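PDB 5D8Z: endoglucanase from Ganoderma lucidum, which probably hydrolyses internal beta-1,4-glucosidic bonds in cellulose and related glucans. Local coordinates for residues L22-V27 against V302-V307; F32-G37 against G46-L51; R76-W81 against I116-N121; D233-L238 against N274-G279. One frame throughout, in Å; residues are numbered along the deposited sequence.

Interaction 1. Residues L22-V27 against V302-V307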
loop_
_atom_site.group_PDB
_atom_site.type_symbol
_atom_site.label_atom_id
_atom_site.label_comp_id
_atom_site.label_asym_id
_atom_site.label_seq_id
_atom_site.Cartn_x
_atom_site.Cartn_y
_atom_site.Cartn_z
ATOM N N LEU A 22 -12.270 4.995 8.282
ATOM C CA LEU A 22 -12.471 5.735 9.586
ATOM C C LEU A 22 -11.384 5.433 10.611
ATOM O O LEU A 22 -10.903 6.360 11.295
ATOM C CB LEU A 22 -13.877 5.509 10.147
ATOM C CG LEU A 22 -14.402 6.119 11.453
ATOM C CD1 LEU A 22 -15.840 6.678 11.382
ATOM C CD2 LEU A 22 -14.310 5.017 12.500
ATOM N N GLN A 23 -10.941 4.185 10.721
ATOM C CA GLN A 23 -9.771 3.930 11.576
ATOM C C GLN A 23 -8.471 4.556 11.014
ATOM O O GLN A 23 -7.689 5.098 11.774
ATOM C CB GLN A 23 -9.536 2.443 11.814
ATOM C CG GLN A 23 -8.637 2.202 13.035
ATOM C CD GLN A 23 -8.101 0.770 13.200
ATOM O OE1 GLN A 23 -8.594 -0.203 12.593
ATOM N NE2 GLN A 23 -7.072 0.644 14.035
ATOM N N PHE A 24 -8.234 4.452 9.700
ATOM C CA PHE A 24 -6.982 4.915 9.085
ATOM C C PHE A 24 -7.274 5.790 7.916
ATOM O O PHE A 24 -8.148 5.491 7.142
ATOM C CB PHE A 24 -6.147 3.751 8.578
ATOM C CG PHE A 24 -5.514 2.943 9.674
ATOM C CD1 PHE A 24 -4.454 3.441 10.378
ATOM C CD2 PHE A 24 -6.000 1.694 10.007
ATOM C CE1 PHE A 24 -3.867 2.710 11.387
ATOM C CE2 PHE A 24 -5.427 0.952 11.010
ATOM C CZ PHE A 24 -4.361 1.458 11.709
ATOM N N ALA A 25 -6.541 6.888 7.795
ATOM C CA ALA A 25 -6.470 7.601 6.514
ATOM C C ALA A 25 -5.047 8.103 6.294
ATOM O O ALA A 25 -4.437 8.651 7.200
ATOM C CB ALA A 25 -7.467 8.731 6.462
ATOM N N GLY A 26 -4.506 7.868 5.102
ATOM C CA GLY A 26 -3.081 8.092 4.849
ATOM C C GLY A 26 -2.740 8.463 3.426
ATOM O O GLY A 26 -3.601 8.569 2.546
ATOM N N VAL A 27 -1.461 8.640 3.179
ATOM C CA VAL A 27 -1.025 8.872 1.823
ATOM C C VAL A 27 0.244 8.050 1.506
ATOM O O VAL A 27 1.039 7.719 2.409
ATOM C CB VAL A 27 -0.929 10.407 1.563
ATOM C CG1 VAL A 27 -0.552 11.161 2.824
ATOM C CG2 VAL A 27 -0.004 10.752 0.419
ATOM N N VAL A 302 -16.382 -2.669 7.974
ATOM C CA VAL A 302 -15.706 -3.576 7.059
ATOM C C VAL A 302 -14.453 -2.997 6.402
ATOM O O VAL A 302 -13.541 -3.774 6.038
ATOM C CB VAL A 302 -16.645 -4.098 5.965
ATOM C CG1 VAL A 302 -17.677 -5.009 6.576
ATOM C CG2 VAL A 302 -17.328 -2.972 5.229
ATOM N N PHE A 303 -14.405 -1.666 6.236
ATOM C CA PHE A 303 -13.227 -0.972 5.668
ATOM C C PHE A 303 -12.414 -0.302 6.766
ATOM O O PHE A 303 -12.945 0.483 7.507
ATOM C CB PHE A 303 -13.662 0.079 4.664
ATOM C CG PHE A 303 -14.506 -0.463 3.534
ATOM C CD1 PHE A 303 -15.720 0.107 3.220
ATOM C CD2 PHE A 303 -14.078 -1.532 2.776
ATOM C CE1 PHE A 303 -16.497 -0.384 2.186
ATOM C CE2 PHE A 303 -14.846 -2.024 1.727
ATOM C CZ PHE A 303 -16.063 -1.453 1.431
ATOM N N LEU A 304 -11.140 -0.641 6.889
ATOM C CA LEU A 304 -10.244 -0.007 7.854
ATOM C C LEU A 304 -9.749 1.410 7.446
ATOM O O LEU A 304 -9.235 2.176 8.298
ATOM C CB LEU A 304 -9.003 -0.867 8.073
ATOM C CG LEU A 304 -9.020 -2.107 8.960
ATOM C CD1 LEU A 304 -7.625 -2.303 9.550
ATOM C CD2 LEU A 304 -10.046 -2.000 10.071
ATOM N N GLY A 305 -9.873 1.755 6.161
ATOM C CA GLY A 305 -9.326 3.028 5.678
ATOM C C GLY A 305 -8.998 3.150 4.203
ATOM O O GLY A 305 -9.109 2.190 3.442
ATOM N N TYR A 306 -8.598 4.358 3.805
ATOM C CA TYR A 306 -8.081 4.610 2.451
ATOM C C TYR A 306 -6.718 5.243 2.586
ATOM O O TYR A 306 -6.446 5.880 3.610
ATOM C CB TYR A 306 -9.008 5.509 1.632
ATOM C CG TYR A 306 -9.224 6.840 2.269
ATOM C CD1 TYR A 306 -8.317 7.855 2.093
ATOM C CD2 TYR A 306 -10.322 7.071 3.108
ATOM C CE1 TYR A 306 -8.492 9.075 2.706
ATOM C CE2 TYR A 306 -10.503 8.289 3.714
ATOM C CZ TYR A 306 -9.585 9.292 3.496
ATOM O OH TYR A 306 -9.746 10.532 4.065
ATOM N N VAL A 307 -5.858 5.036 1.579
ATOM C CA VAL A 307 -4.556 5.706 1.494
ATOM C C VAL A 307 -4.413 6.242 0.094
ATOM O O VAL A 307 -4.517 5.500 -0.873
ATOM C CB VAL A 307 -3.404 4.739 1.759
ATOM C CG1 VAL A 307 -2.085 5.482 1.927
ATOM C CG2 VAL A 307 -3.675 3.921 2.992
#
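From Phe24 to Val27 the backbone runs parallel to Phe303-Val307, the two strand axes coming within 4.8 Å and making an angle of 16°. Phe24 N donates to Leu304 O at 2.9 Å, and Gly26 N to Tyr306 O at 3.2 Å. First and last strands of the eight-stranded beta/alpha (TIM) barrel thus meet, which closes the cylinder. Gly305 sits between the bonded carbonyls with a phi of 157°, a backbone shape suited to a residue without CB. Gly26, equally bare, lets Val307 lean over the neighbouring strand, its CG1 lying 3.5 Å from Val27 N. On the face turned to helix 283-298, the Ala25 methyl lies over the ring of Tyr306, CB 4.1 Å from the ring centroid in a CH-pi contact. The Tyr306 ring is brought there by CG standing between its own backbone N and carbonyl carbon (chi1 59°), and a residue as small as alanine fits beneath it. Across the sheet from this pair, Phe24 and Leu304 run alongside each other in the same direction, with Phe24 CE2 4.2 Å from Leu304 CD1. Gln23 keeps beside Leu304 too, its extended chain bringing OE1 to 3.4 Å from CD2 of that leucine. Backbone amides therefore supply the polar bonds of this seam and side-chain contacts across the strands are mainly apolar, while the Tyr306 hydroxyl is satisfied by Leu341 O, linking the closure to the C-terminal helix.

Interaction 2. Residues F32-G37 against G46-L51; sequences FDFGCG and GAWPPL
Phe32 and Pro49 meet nearly perpendicular within the long loop that follows the first strand of the TIM barrel and leads to helix 59-68. The proline approaches the phenyl ring over one face: Pro49 CA stands 3.9 Å above the plane, displaced from the ring centre, and Pro49 CB comes to 3.5 Å from Phe32 CZ. Pro50, also roughly perpendicular to the aromatic side chain, adds its CD at 3.9 Å from Phe32 CD2. Two consecutive prolines suit this place because their compact apolar rings pack against the phenyl group while keeping the chain stiff, and Pro50 is itself the centre of an inverse gamma turn. Phe83 of helix 81-85 and Tyr101 of helix 95-110 also meet the Phe32 ring, so it is buried between the loop and these helices. Phe34 and Trp48, the two aromatic side chains that meet across the contact, are arranged differently. Phe34 presents its edge to Trp48, CE2 lying 3.9 Å from Trp48 CE3. With CG anti to the backbone N (chi1 -177°), Trp48 brings the CE3 corner of its indole beside the Phe34 ring, while its NE1 is hydrogen-bonded to Tyr55 O. Phe34 belongs to a type II beta turn from Asp33 to Cys36, whose third position carries Gly35 with a positive phi of 60°, natural for glycine; Cys36 then forms the disulfide with Cys42. Beside this turn, Phe34 CB lies 3.4 Å from Gly46 O.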
loop_
_atom_site.group_PDB
_atom_site.type_symbol
_atom_site.label_atom_id
_atom_site.label_comp_id
_atom_site.label_asym_id
_atom_site.label_seq_id
_atom_site.Cartn_x
_atom_site.Cartn_y
_atom_site.Cartn_z
ATOM N N PHE A 32 11.075 5.301 -3.371
ATOM C CA PHE A 32 11.933 4.106 -3.343
ATOM C C PHE A 32 11.448 3.113 -4.386
ATOM O O PHE A 32 12.165 2.142 -4.719
ATOM C CB PHE A 32 11.924 3.422 -1.976
ATOM C CG PHE A 32 12.846 4.034 -0.969
ATOM C CD1 PHE A 32 14.190 3.776 -1.007
ATOM C CD2 PHE A 32 12.352 4.851 0.046
ATOM C CE1 PHE A 32 15.043 4.327 -0.063
ATOM C CE2 PHE A 32 13.192 5.412 0.992
ATOM C CZ PHE A 32 14.549 5.145 0.945
ATOM N N ASP A 33 10.221 3.321 -4.870
ATOM C CA ASP A 33 9.647 2.426 -5.863
ATOM C C ASP A 33 9.981 2.851 -7.264
ATOM O O ASP A 33 9.518 2.242 -8.202
ATOM C CB ASP A 33 8.124 2.362 -5.721
ATOM C CG ASP A 33 7.472 3.740 -5.738
ATOM O OD1 ASP A 33 7.831 4.537 -4.844
ATOM O OD2 ASP A 33 6.618 4.022 -6.632
ATOM N N PHE A 34 10.749 3.906 -7.444
ATOM C CA PHE A 34 10.929 4.377 -8.815
ATOM C C PHE A 34 11.820 3.431 -9.602
ATOM O O PHE A 34 12.674 2.741 -9.052
ATOM C CB PHE A 34 11.425 5.806 -8.880
ATOM C CG PHE A 34 10.408 6.820 -8.469
ATOM C CD1 PHE A 34 9.123 6.449 -8.081
ATOM C CD2 PHE A 34 10.734 8.171 -8.487
ATOM C CE1 PHE A 34 8.203 7.411 -7.695
ATOM C CE2 PHE A 34 9.812 9.142 -8.112
ATOM C CZ PHE A 34 8.544 8.761 -7.713
ATOM N N GLY A 35 11.560 3.351 -10.894
ATOM C CA GLY A 35 12.148 2.288 -11.701
ATOM C C GLY A 35 11.761 0.891 -11.221
ATOM O O GLY A 35 12.530 -0.053 -11.367
ATOM N N CYS A 36 10.588 0.762 -10.620
ATOM C CA CYS A 36 10.002 -0.532 -10.439
ATOM C C CYS A 36 8.996 -0.702 -11.555
ATOM O O CYS A 36 8.174 0.146 -11.804
ATOM C CB CYS A 36 9.377 -0.656 -9.051
ATOM S SG CYS A 36 10.635 -0.937 -7.768
ATOM N N GLY A 37 9.103 -1.775 -12.295
ATOM C CA GLY A 37 8.187 -1.959 -13.404
ATOM C C GLY A 37 7.067 -2.877 -12.989
ATOM O O GLY A 37 7.201 -3.660 -12.031
ATOM N N GLY A 46 17.563 3.340 -10.200
ATOM C CA GLY A 46 16.465 4.328 -10.231
ATOM C C GLY A 46 15.687 4.600 -8.940
ATOM O O GLY A 46 14.797 5.448 -8.933
ATOM N N ALA A 47 16.010 3.904 -7.851
ATOM C CA ALA A 47 15.397 4.187 -6.561
ATOM C C ALA A 47 15.814 5.549 -6.041
ATOM O O ALA A 47 17.009 5.863 -6.049
ATOM C CB ALA A 47 15.790 3.136 -5.554
ATOM N N TRP A 48 14.832 6.313 -5.539
ATOM C CA TRP A 48 15.000 7.720 -5.209
ATOM C C TRP A 48 14.259 8.067 -3.940
ATOM O O TRP A 48 13.088 8.412 -3.977
ATOM C CB TRP A 48 14.513 8.605 -6.356
ATOM C CG TRP A 48 14.722 10.114 -6.125
ATOM C CD1 TRP A 48 15.617 10.709 -5.256
ATOM C CD2 TRP A 48 14.044 11.184 -6.789
ATOM N NE1 TRP A 48 15.495 12.073 -5.313
ATOM C CE2 TRP A 48 14.550 12.397 -6.253
ATOM C CE3 TRP A 48 13.041 11.239 -7.758
ATOM C CZ2 TRP A 48 14.102 13.652 -6.679
ATOM C CZ3 TRP A 48 12.593 12.490 -8.180
ATOM C CH2 TRP A 48 13.126 13.681 -7.640
ATOM N N PRO A 49 14.965 8.015 -2.808
ATOM C CA PRO A 49 14.377 8.204 -1.513
ATOM C C PRO A 49 13.796 9.598 -1.379
ATOM O O PRO A 49 14.503 10.565 -1.640
ATOM C CB PRO A 49 15.567 8.088 -0.568
ATOM C CG PRO A 49 16.615 7.390 -1.334
ATOM C CD PRO A 49 16.418 7.870 -2.719
ATOM N N PRO A 50 12.530 9.703 -0.954
ATOM C CA PRO A 50 11.866 10.967 -0.713
ATOM C C PRO A 50 12.195 11.525 0.653
ATOM O O PRO A 50 11.317 11.722 1.476
ATOM C CB PRO A 50 10.389 10.601 -0.827
ATOM C CG PRO A 50 10.326 9.195 -0.354
ATOM C CD PRO A 50 11.619 8.562 -0.764
ATOM N N LEU A 51 13.469 11.784 0.884
ATOM C CA LEU A 51 13.933 12.445 2.103
ATOM C C LEU A 51 14.903 13.536 1.708
ATOM O O LEU A 51 15.752 13.298 0.874
ATOM C CB LEU A 51 14.661 11.442 3.011
ATOM C CG LEU A 51 13.746 10.425 3.684
ATOM C CD1 LEU A 51 14.494 9.270 4.309
ATOM C CD2 LEU A 51 12.918 11.110 4.741
#

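Interaction 3. Residues R76-W81 against I116-N121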
loop_
_atom_site.group_PDB
_atom_site.type_symbol
_atom_site.label_atom_id
_atom_site.label_comp_id
_atom_site.label_asym_id
_atom_site.label_seq_id
_atom_site.Cartn_x
_atom_site.Cartn_y
_atom_site.Cartn_z
ATOM N N ARG A 76 2.074 5.023 3.571
ATOM C CA ARG A 76 2.446 3.836 2.882
ATOM C C ARG A 76 3.725 4.129 2.156
ATOM O O ARG A 76 3.799 5.107 1.436
ATOM C CB ARG A 76 1.357 3.453 1.918
ATOM C CG ARG A 76 1.606 2.123 1.261
ATOM C CD ARG A 76 0.339 1.619 0.648
ATOM N NE ARG A 76 0.494 0.335 0.002
ATOM C CZ ARG A 76 0.626 0.169 -1.305
ATOM N NH1 ARG A 76 0.693 1.212 -2.133
ATOM N NH2 ARG A 76 0.701 -1.058 -1.789
ATOM N N LEU A 77 4.707 3.251 2.326
ATOM C CA LEU A 77 6.088 3.498 1.936
ATOM C C LEU A 77 6.556 2.438 0.967
ATOM O O LEU A 77 7.162 1.423 1.382
ATOM C CB LEU A 77 7.007 3.431 3.156
ATOM C CG LEU A 77 6.664 4.248 4.385
ATOM C CD1 LEU A 77 7.799 4.080 5.382
ATOM C CD2 LEU A 77 6.440 5.694 4.017
ATOM N N PRO A 78 6.317 2.668 -0.329
ATOM C CA PRO A 78 6.684 1.681 -1.343
ATOM C C PRO A 78 8.174 1.473 -1.481
ATOM O O PRO A 78 8.925 2.435 -1.531
ATOM C CB PRO A 78 6.125 2.266 -2.624
ATOM C CG PRO A 78 5.098 3.253 -2.188
ATOM C CD PRO A 78 5.621 3.816 -0.912
ATOM N N VAL A 79 8.597 0.214 -1.521
ATOM C CA VAL A 79 9.984 -0.099 -1.823
ATOM C C VAL A 79 10.107 -1.434 -2.525
ATOM O O VAL A 79 9.367 -2.320 -2.241
ATOM C CB VAL A 79 10.838 -0.118 -0.545
ATOM C CG1 VAL A 79 10.418 -1.234 0.388
ATOM C CG2 VAL A 79 12.304 -0.260 -0.913
ATOM N N GLY A 80 11.081 -1.576 -3.407
ATOM C CA GLY A 80 11.315 -2.812 -4.129
ATOM C C GLY A 80 12.217 -3.827 -3.453
ATOM O O GLY A 80 13.168 -3.498 -2.769
ATOM N N TRP A 81 11.917 -5.088 -3.716
ATOM C CA TRP A 81 12.690 -6.229 -3.245
ATOM C C TRP A 81 14.165 -6.066 -3.589
ATOM O O TRP A 81 15.049 -6.233 -2.747
ATOM C CB TRP A 81 12.130 -7.487 -3.915
ATOM C CG TRP A 81 12.529 -8.771 -3.283
ATOM C CD1 TRP A 81 13.538 -8.973 -2.409
ATOM C CD2 TRP A 81 11.936 -10.048 -3.518
ATOM N NE1 TRP A 81 13.616 -10.304 -2.093
ATOM C CE2 TRP A 81 12.640 -10.980 -2.756
ATOM C CE3 TRP A 81 10.857 -10.474 -4.266
ATOM C CZ2 TRP A 81 12.311 -12.315 -2.717
ATOM C CZ3 TRP A 81 10.518 -11.801 -4.244
ATOM C CH2 TRP A 81 11.245 -12.722 -3.476
ATOM N N ILE A 116 2.862 1.485 6.668
ATOM C CA ILE A 116 2.814 0.299 5.852
ATOM C C ILE A 116 4.114 0.136 5.095
ATOM O O ILE A 116 4.497 1.027 4.333
ATOM C CB ILE A 116 1.731 0.422 4.804
ATOM C CG1 ILE A 116 0.341 0.323 5.443
ATOM C CG2 ILE A 116 1.903 -0.644 3.749
ATOM C CD1 ILE A 116 -0.672 1.231 4.778
ATOM N N VAL A 117 4.790 -0.994 5.317
ATOM C CA VAL A 117 6.003 -1.352 4.624
ATOM C C VAL A 117 5.573 -2.210 3.441
ATOM O O VAL A 117 5.331 -3.400 3.586
ATOM C CB VAL A 117 6.946 -2.138 5.549
ATOM C CG1 VAL A 117 8.072 -2.773 4.745
ATOM C CG2 VAL A 117 7.536 -1.248 6.625
ATOM N N ASP A 118 5.464 -1.582 2.278
ATOM C CA ASP A 118 4.899 -2.159 1.048
ATOM C C ASP A 118 5.970 -2.631 0.073
ATOM O O ASP A 118 6.671 -1.788 -0.508
ATOM C CB ASP A 118 4.069 -1.079 0.326
ATOM C CG ASP A 118 3.658 -1.478 -1.108
ATOM O OD1 ASP A 118 3.104 -2.606 -1.309
ATOM O OD2 ASP A 118 3.872 -0.645 -2.021
ATOM N N VAL A 119 6.086 -3.944 -0.127
ATOM C CA VAL A 119 7.023 -4.463 -1.128
ATOM C C VAL A 119 6.356 -4.325 -2.487
ATOM O O VAL A 119 5.386 -5.021 -2.796
ATOM C CB VAL A 119 7.438 -5.935 -0.896
ATOM C CG1 VAL A 119 8.332 -6.393 -2.021
ATOM C CG2 VAL A 119 8.167 -6.123 0.413
ATOM N N HIS A 120 6.908 -3.447 -3.318
ATOM C CA HIS A 120 6.243 -2.958 -4.518
ATOM C C HIS A 120 6.618 -3.723 -5.772
ATOM O O HIS A 120 7.084 -3.155 -6.733
ATOM C CB HIS A 120 6.597 -1.502 -4.700
ATOM C CG HIS A 120 5.504 -0.697 -5.321
ATOM N ND1 HIS A 120 4.459 -0.175 -4.586
ATOM C CD2 HIS A 120 5.292 -0.320 -6.601
ATOM C CE1 HIS A 120 3.649 0.492 -5.385
ATOM N NE2 HIS A 120 4.128 0.412 -6.613
ATOM N N ASN A 121 6.362 -5.021 -5.783
ATOM C CA ASN A 121 6.833 -5.879 -6.859
ATOM C C ASN A 121 5.846 -6.566 -7.785
ATOM O O ASN A 121 6.297 -7.288 -8.666
ATOM C CB ASN A 121 7.739 -6.925 -6.274
ATOM C CG ASN A 121 9.152 -6.493 -6.307
ATOM O OD1 ASN A 121 9.922 -6.949 -7.135
ATOM N ND2 ASN A 121 9.488 -5.554 -5.457
#
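The guanidinium of Arg76 lies stacked on the carboxylate of Asp118 instead of meeting it edge to edge, the two planes only 29° apart. Asp118 OD2 stands 3.1 Å above the plane of the Arg76 guanidinium, toward its rim, while Arg76 NH2 makes a salt bridge of 2.9 Å with Asp118 OD1. An arginine can span this distance because its chain is stretched out, CG anti to the backbone N (chi1 -174°), and its CG rests on Ile116 CG2 on the way. The same carboxylate has a second task: His120 ND1 donates to Asp118 OD2 at 2.7 Å in a nearly straight bond (169°), on the syn side and in the plane of the imidazole, which fixes the rotation of that ring. Pro78 CB supports it from the other strand, 3.5 Å from His120 ND1. Arg76, Pro78, Ile116 and Asp118 stand on the second and third strands of the TIM barrel, on the face turned to its interior, with His120 just beyond the third. Leu77, Val79, Val117 and Val119 point the opposite way, where their branched hydrocarbon meets helices 95-110 and 137-149. Parallel pairing uses Leu77 N to Ile116 O, Val79 N to Asp118 O (3.0 Å) and His120 N to Val79 O, so that Pro78, lacking an N-H, takes a position from which this seam needs no donor. Arg76 NH1 makes a salt bridge to Glu276 and a hydrogen bond to Asn28, and NH2 is also hydrogen-bonded to Asn163.

Interaction 4. Residues D233-L238 against N274-G279; sequences DVHKYL and NTETGG. With BGC (beta-D-glucopyranose), chain C.
Glu276 lays its CB over the centre of the His235 ring, 3.3 Å from the ring centroid, in a CH-pi contact that forms the close-packed half of this interface. Underneath, the backbones are held by Thr275 N to Val234 O and by Lys236 N to Glu276 O, the latter 3.1 Å long and nearly straight at 165°. Further along, Thr277 OG1 stands anti to its own backbone N (chi1 -173°), from where it donates to Lys236 O; a threonine thus continues the pairing with a side-chain hydroxyl. Leu238 CD1 packs 3.5 Å from this same Thr277 OG1, and the Tyr237 ring lies beside the backbone of Gly278, CD1 3.7 Å from Gly278 N. The strands are the sixth and seventh of the TIM barrel, joined by helix 254-267 in a beta-alpha-beta crossover, and Glu276 sits near the C-terminal end of the seventh, where family 5 enzymes carry the glutamate nucleophile, a role it probably shares. Tyr237 OH donates to Glu276 OE1 at 2.6 Å, reaching the carboxylate on its anti side and 25° out of plane. His235 ND1 is hydrogen-bonded to Glu164, which like Tyr237 and Glu276 lines the glycan pocket. Toward the substrate cleft the contact is looser. The bound glucose touches the Tyr237 ring obliquely, C6 being 3.6 Å from Tyr237 CE2, and its O4 remains 3.9 Å from Glu276 OE1.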
loop_
_atom_site.group_PDB
_atom_site.type_symbol
_atom_site.label_atom_id
_atom_site.label_comp_id
_atom_site.label_asym_id
_atom_site.label_seq_id
_atom_site.Cartn_x
_atom_site.Cartn_y
_atom_site.Cartn_z
ATOM N N ASP A 233 -6.221 -6.382 1.123
ATOM C CA ASP A 233 -5.501 -5.237 0.611
ATOM C C ASP A 233 -6.132 -4.989 -0.718
ATOM O O ASP A 233 -6.073 -5.844 -1.583
ATOM C CB ASP A 233 -4.034 -5.649 0.414
ATOM C CG ASP A 233 -3.108 -4.473 0.071
ATOM O OD1 ASP A 233 -3.624 -3.351 -0.120
ATOM O OD2 ASP A 233 -1.859 -4.687 -0.018
ATOM N N VAL A 234 -6.756 -3.839 -0.902
ATOM C CA VAL A 234 -7.363 -3.540 -2.197
ATOM C C VAL A 234 -7.050 -2.129 -2.659
ATOM O O VAL A 234 -6.724 -1.247 -1.863
ATOM C CB VAL A 234 -8.889 -3.795 -2.206
ATOM C CG1 VAL A 234 -9.196 -5.187 -1.672
ATOM C CG2 VAL A 234 -9.623 -2.773 -1.362
ATOM N N HIS A 235 -7.156 -1.959 -3.974
ATOM C CA HIS A 235 -6.813 -0.743 -4.678
ATOM C C HIS A 235 -7.953 -0.421 -5.655
ATOM O O HIS A 235 -8.606 -1.336 -6.167
ATOM C CB HIS A 235 -5.531 -0.978 -5.452
ATOM C CG HIS A 235 -4.304 -1.115 -4.601
ATOM N ND1 HIS A 235 -3.035 -1.062 -5.133
ATOM C CD2 HIS A 235 -4.139 -1.263 -3.266
ATOM C CE1 HIS A 235 -2.146 -1.195 -4.169
ATOM N NE2 HIS A 235 -2.790 -1.310 -3.023
ATOM N N LYS A 236 -8.190 0.873 -5.889
ATOM C CA LYS A 236 -9.288 1.365 -6.741
ATOM C C LYS A 236 -9.124 2.834 -7.132
ATOM O O LYS A 236 -9.012 3.737 -6.263
ATOM C CB LYS A 236 -10.634 1.225 -6.036
ATOM C CG LYS A 236 -11.567 0.249 -6.712
ATOM C CD LYS A 236 -12.122 0.828 -7.990
ATOM C CE LYS A 236 -12.087 -0.149 -9.145
ATOM N NZ LYS A 236 -12.447 0.594 -10.392
ATOM N N TYR A 237 -9.155 3.074 -8.440
ATOM C CA TYR A 237 -8.968 4.412 -8.991
ATOM C C TYR A 237 -10.278 4.848 -9.602
ATOM O O TYR A 237 -11.166 4.030 -9.749
ATOM C CB TYR A 237 -7.844 4.378 -10.013
ATOM C CG TYR A 237 -6.506 4.241 -9.335
ATOM C CD1 TYR A 237 -5.871 5.353 -8.798
ATOM C CD2 TYR A 237 -5.890 3.009 -9.191
ATOM C CE1 TYR A 237 -4.643 5.255 -8.192
ATOM C CE2 TYR A 237 -4.669 2.906 -8.559
ATOM C CZ TYR A 237 -4.056 4.031 -8.065
ATOM O OH TYR A 237 -2.850 3.948 -7.429
ATOM N N LEU A 238 -10.404 6.122 -9.961
ATOM C CA LEU A 238 -11.698 6.672 -10.340
ATOM C C LEU A 238 -11.853 6.956 -11.834
ATOM O O LEU A 238 -12.801 7.628 -12.246
ATOM C CB LEU A 238 -11.975 7.932 -9.508
ATOM C CG LEU A 238 -12.407 7.634 -8.053
ATOM C CD1 LEU A 238 -11.212 7.279 -7.182
ATOM C CD2 LEU A 238 -13.174 8.770 -7.390
ATOM N N ASN A 274 -8.101 -0.138 1.830
ATOM C CA ASN A 274 -7.841 0.417 0.529
ATOM C C ASN A 274 -6.533 1.181 0.487
ATOM O O ASN A 274 -6.502 2.374 0.786
ATOM C CB ASN A 274 -8.968 1.347 0.123
ATOM C CG ASN A 274 -8.763 1.869 -1.249
ATOM O OD1 ASN A 274 -7.993 1.290 -2.024
ATOM N ND2 ASN A 274 -9.422 2.966 -1.568
ATOM N N THR A 275 -5.459 0.510 0.085
ATOM C CA THR A 275 -4.126 1.082 0.213
ATOM C C THR A 275 -3.673 1.929 -0.980
ATOM O O THR A 275 -2.600 2.498 -0.963
ATOM C CB THR A 275 -3.110 -0.035 0.453
ATOM O OG1 THR A 275 -3.415 -1.135 -0.417
ATOM C CG2 THR A 275 -3.172 -0.489 1.882
ATOM N N GLU A 276 -4.476 2.003 -2.018
ATOM C CA GLU A 276 -4.168 2.867 -3.140
ATOM C C GLU A 276 -5.467 3.391 -3.761
ATOM O O GLU A 276 -6.352 2.616 -4.133
ATOM C CB GLU A 276 -3.345 2.115 -4.192
ATOM C CG GLU A 276 -1.876 2.504 -4.259
ATOM C CD GLU A 276 -1.110 1.800 -5.384
ATOM O OE1 GLU A 276 -1.525 1.887 -6.568
ATOM O OE2 GLU A 276 -0.072 1.153 -5.090
ATOM N N THR A 277 -5.567 4.712 -3.856
ATOM C CA THR A 277 -6.632 5.367 -4.624
ATOM C C THR A 277 -6.262 6.823 -4.860
ATOM O O THR A 277 -5.443 7.393 -4.144
ATOM C CB THR A 277 -8.038 5.318 -3.925
ATOM O OG1 THR A 277 -9.054 5.831 -4.820
ATOM C CG2 THR A 277 -8.066 6.128 -2.626
ATOM N N GLY A 278 -6.886 7.421 -5.858
ATOM C CA GLY A 278 -6.803 8.852 -6.055
ATOM C C GLY A 278 -7.343 9.344 -7.381
ATOM O O GLY A 278 -7.931 8.589 -8.186
ATOM N N GLY A 279 -7.126 10.630 -7.604
ATOM C CA GLY A 279 -7.452 11.233 -8.857
ATOM C C GLY A 279 -6.858 12.599 -9.054
ATOM O O GLY A 279 -6.091 13.085 -8.239
HETATM C C2 BGC C . -1.298 0.665 -14.061
HETATM C C3 BGC C . -0.696 1.046 -12.690
HETATM C C4 BGC C . -1.740 1.145 -11.592
HETATM C C5 BGC C . -2.674 -0.083 -11.614
HETATM C C6 BGC C . -3.879 0.119 -10.698
HETATM C C1 BGC C . -2.358 -0.468 -14.034
HETATM O O2 BGC C . -0.218 0.278 -14.916
HETATM O O3 BGC C . -0.043 2.332 -12.704
HETATM O O4 BGC C . -1.019 1.378 -10.357
HETATM O O5 BGC C . -3.237 -0.353 -12.909
HETATM O O6 BGC C . -5.110 0.139 -11.430
#

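In the fold
The modelled chain opens with 22-27, leading into the first strand, whose partner at 302-307 arrives some 275 residues later; interaction 1 therefore closes the longest loop, and the other three all lie within it. Interaction 2 closes a short loop straight after that strand. Interactions 3 and 4 follow in series, each pairing successive barrel strands across an intervening helical excursion, and none of the loops cross. Phe32 and Asp33 of interaction 2 pack on Pro78 of interaction 3. Backbone bonds join interaction 1 to interaction 3 (Val27 with Arg76) and to interaction 4 (Gly305 and Val307 with Asn274). Across the barrel interior, the Arg76-Glu276 salt bridge connects interactions 3 and 4 near the glycan pocket.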